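PDB 7CHU: putative pectin lyase from Geobacillus virus E2, which probably serves as the phage's trimeric tailspike, a beta-helical protein thought to recognise and perhaps cleave polysaccharide on the host cell surface. Local coordinates for residues D90-A93 and I94-I98; A412-Q415 and N416-R419. All blocks are in the same frame, centred on the assembly; numbering follows the deposited sequence.

Contact 1 of 2, residues D90-A93 and I94-I98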
# COMPACT_ATOMS: atom_id res chain seq x y z
N ASP A 90 22.70 19.57 -24.79
CA ASP A 90 23.29 18.32 -24.32
C ASP A 90 22.71 17.09 -25.02
O ASP A 90 23.03 15.96 -24.62
CB ASP A 90 23.13 18.18 -22.80
CG ASP A 90 24.17 19.00 -22.02
OD1 ASP A 90 25.29 19.25 -22.53
OD2 ASP A 90 23.84 19.43 -20.90
N THR A 91 21.90 17.27 -26.06
CA THR A 91 21.17 16.14 -26.64
C THR A 91 22.11 15.06 -27.18
O THR A 91 21.93 13.87 -26.93
CB THR A 91 20.23 16.62 -27.76
OG1 THR A 91 19.49 17.78 -27.34
CG2 THR A 91 19.28 15.52 -28.16
N VAL A 92 23.13 15.47 -27.95
CA VAL A 92 23.98 14.48 -28.61
C VAL A 92 24.84 13.75 -27.58
O VAL A 92 25.05 12.53 -27.68
CB VAL A 92 24.85 15.16 -29.70
CG1 VAL A 92 25.88 14.18 -30.26
CG2 VAL A 92 23.95 15.71 -30.82
N ALA A 93 25.31 14.46 -26.56
CA ALA A 93 26.15 13.81 -25.56
C ALA A 93 25.36 12.76 -24.78
O ALA A 93 25.85 11.66 -24.54
CB ALA A 93 26.75 14.86 -24.62
N ILE A 94 24.10 13.08 -24.44
CA ILE A 94 23.27 12.12 -23.72
C ILE A 94 22.98 10.91 -24.59
O ILE A 94 23.05 9.76 -24.13
CB ILE A 94 21.97 12.79 -23.21
CG1 ILE A 94 22.26 13.82 -22.12
CG2 ILE A 94 20.97 11.73 -22.69
CD1 ILE A 94 21.08 14.77 -21.84
N GLN A 95 22.63 11.13 -25.86
CA GLN A 95 22.39 10.00 -26.76
C GLN A 95 23.64 9.14 -26.90
O GLN A 95 23.56 7.90 -26.86
CB GLN A 95 21.91 10.50 -28.13
CG GLN A 95 21.42 9.40 -29.06
CD GLN A 95 20.16 8.75 -28.54
OE1 GLN A 95 19.08 9.33 -28.64
NE2 GLN A 95 20.28 7.56 -27.97
N ASN A 96 24.81 9.78 -27.06
CA ASN A 96 26.06 9.02 -27.16
C ASN A 96 26.30 8.19 -25.91
O ASN A 96 26.71 7.03 -26.01
CB ASN A 96 27.23 9.98 -27.44
CG ASN A 96 27.25 10.47 -28.88
OD1 ASN A 96 26.53 9.94 -29.71
ND2 ASN A 96 28.08 11.46 -29.18
N ALA A 97 26.02 8.76 -24.74
CA ALA A 97 26.16 8.01 -23.49
C ALA A 97 25.28 6.78 -23.49
O ALA A 97 25.73 5.68 -23.18
CB ALA A 97 25.83 8.90 -22.29
N ILE A 98 23.98 6.95 -23.79
CA ILE A 98 23.05 5.83 -23.85
C ILE A 98 23.49 4.81 -24.91
O ILE A 98 23.46 3.60 -24.67
CB ILE A 98 21.63 6.36 -24.15
CG1 ILE A 98 21.04 7.06 -22.92
CG2 ILE A 98 20.72 5.25 -24.66
CD1 ILE A 98 19.90 7.94 -23.26
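Asp90, the N-cap of helix 91-99, meets Ile94 one turn further on; the helix is a short alpha-helix at the N-terminal end of the pectate lyase-like parallel beta-helix. Four i to i+4 backbone bonds run over the first two turns, from the N-H groups of Ile94, Gln95, Asn96 and Ala97 to the carbonyls of Asp90, Thr91, Val92 and Ala93; Asn96 N to Val92 O is 2.8 Å. The Asp90 carboxylate does no capping here; its two oxygens receive the backbone N-H groups of Lys83 and Gly84, tying the helix start to the preceding loop.

Side-chain contacts divide by helix face. On the buried side Ile94 has CG1 beside its own backbone N (chi1 -68°), 3.4 Å from Asp90 O, and the extended second torsion (165°) carries CD1 on to 4.1 Å from Asp90 CB. The same side chain packs on Tyr122, Val124, Ile128 and Phe117 of the beta-helix. Gln95 reaches that wall by a polar route, its OE1 accepting the N-H of Thr129.

The exposed face carries Val92 and Asn96, pointing the same way and lying alongside each other, with Val92 CG1 3.7 Å from Asn96 ND2.

Contact 2 of 2, residues A412-Q415 and N416-R419; sequences ALFQ and NVYR
Phe414 and Val417 meet across the sharp bend where strand 410-415 gives way to strand 418-420, in the antiparallel region that follows the beta-helix. Starting at Phe414 CB, the first neighbour is a backbone oxygen, Val417 O, at 3.1 Å. Next along, CG is 3.7 Å from Val417 CG1. CD2 then lies 3.4 Å from Val417 O and 3.6 Å from the same CG1 methyl; Val417 O and Tyr418 CA both sit at the ring edge, near its plane. On the far side of the ring, CE1 lies under Ala412 CB at 3.9 Å, the methyl covering one face offset toward the rim. Beyond these two segments, Leu405 and Gln437 of the flanking strands also pack on the phenylalanine.

Val417 puts CG1 between its backbone N and carbonyl carbon (chi1 61°), and this is the methyl that meets the ring. The bend itself comes at Asn416, whose positive phi of 68° turns the chain out of its strand path. Asn416 is gripped at both ends of its amide: OD1 accepts the N-H of Lys428 and ND2 donates to Ala432 O. Gln415 leaves the strand on the face opposite Phe414, bonding through OE1 to Ser402 OG and only weakly through NE2 to Asp440 of a second subunit.

Between the two segments the chemistry is therefore van der Waals: methyl and ring, plus a close carbon-to-carbonyl-oxygen approach, without hydrogen bonds. The polar bonds that fix the bend come from neighbouring loops and strands.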
# COMPACT_ATOMS: atom_id res chain seq x y z
N ALA A 412 -33.26 0.16 6.38
CA ALA A 412 -34.20 -0.18 5.32
C ALA A 412 -33.58 -1.13 4.29
O ALA A 412 -32.40 -1.01 3.94
CB ALA A 412 -34.70 1.08 4.63
N LEU A 413 -34.41 -2.06 3.82
CA LEU A 413 -34.06 -3.09 2.85
C LEU A 413 -35.05 -2.90 1.70
O LEU A 413 -36.21 -3.31 1.81
CB LEU A 413 -34.17 -4.49 3.45
CG LEU A 413 -33.29 -4.84 4.68
CD1 LEU A 413 -31.87 -4.35 4.47
CD2 LEU A 413 -33.86 -4.33 5.97
N PHE A 414 -34.60 -2.24 0.62
CA PHE A 414 -35.50 -1.77 -0.42
C PHE A 414 -35.15 -2.42 -1.75
O PHE A 414 -33.97 -2.62 -2.07
CB PHE A 414 -35.42 -0.24 -0.59
CG PHE A 414 -36.28 0.56 0.36
CD1 PHE A 414 -37.00 -0.04 1.38
CD2 PHE A 414 -36.33 1.94 0.22
CE1 PHE A 414 -37.80 0.73 2.23
CE2 PHE A 414 -37.12 2.73 1.07
CZ PHE A 414 -37.86 2.12 2.08
N GLN A 415 -36.18 -2.69 -2.55
CA GLN A 415 -36.03 -3.22 -3.90
C GLN A 415 -36.69 -2.25 -4.88
O GLN A 415 -37.90 -2.01 -4.80
CB GLN A 415 -36.66 -4.62 -3.98
CG GLN A 415 -36.50 -5.28 -5.34
CD GLN A 415 -35.02 -5.48 -5.72
OE1 GLN A 415 -34.19 -5.80 -4.87
NE2 GLN A 415 -34.70 -5.29 -7.00
N ASN A 416 -35.88 -1.67 -5.76
CA ASN A 416 -36.34 -0.76 -6.82
C ASN A 416 -36.87 0.55 -6.27
O ASN A 416 -37.78 1.15 -6.84
CB ASN A 416 -37.40 -1.41 -7.72
CG ASN A 416 -37.61 -0.62 -9.02
OD1 ASN A 416 -36.68 0.01 -9.55
ND2 ASN A 416 -38.85 -0.63 -9.53
N VAL A 417 -36.30 1.02 -5.15
CA VAL A 417 -36.65 2.33 -4.62
C VAL A 417 -35.58 2.69 -3.60
O VAL A 417 -35.06 1.82 -2.90
CB VAL A 417 -38.06 2.35 -3.98
CG1 VAL A 417 -38.12 1.35 -2.80
CG2 VAL A 417 -38.42 3.76 -3.50
N TYR A 418 -35.27 3.98 -3.52
CA TYR A 418 -34.34 4.46 -2.50
C TYR A 418 -34.68 5.90 -2.17
O TYR A 418 -35.28 6.60 -2.98
CB TYR A 418 -32.86 4.32 -2.96
CG TYR A 418 -32.46 5.16 -4.16
CD1 TYR A 418 -32.64 4.69 -5.46
CD2 TYR A 418 -31.87 6.41 -3.98
CE1 TYR A 418 -32.24 5.45 -6.57
CE2 TYR A 418 -31.48 7.18 -5.07
CZ TYR A 418 -31.67 6.70 -6.36
OH TYR A 418 -31.27 7.48 -7.42
N ARG A 419 -34.29 6.34 -0.98
CA ARG A 419 -34.54 7.71 -0.56
C ARG A 419 -33.43 8.65 -1.02
O ARG A 419 -32.24 8.39 -0.79
CB ARG A 419 -34.70 7.81 0.95
CG ARG A 419 -34.82 9.28 1.41
CD ARG A 419 -35.37 9.40 2.79
NE ARG A 419 -35.64 10.79 3.15
CZ ARG A 419 -36.45 11.15 4.14
NH1 ARG A 419 -37.09 10.22 4.85
NH2 ARG A 419 -36.63 12.44 4.40

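How the contacts relate
Contact 1 and contact 2 lie on opposite sides of the chain's centre, their own centres about 65 Å apart, and share no secondary-structure element. The 90-98 segment is partly buried: one helix face packs against the first strands of the beta-helix, while the other carries exposed residues, and no other subunit touches it. The 412-419 segment is buried and borders a subunit interface, since Gln415 and Asn416 pack on Gly409 and Asp440 of the second subunit; Leu413, on the same strand, meets Leu413 of the third. Their chemistry follows this placement. Regular main-chain hydrogen bonding holds the helix internally, whereas the strand bend relies on van der Waals contact within itself and on polar partners in a nearby loop and adjoining strands.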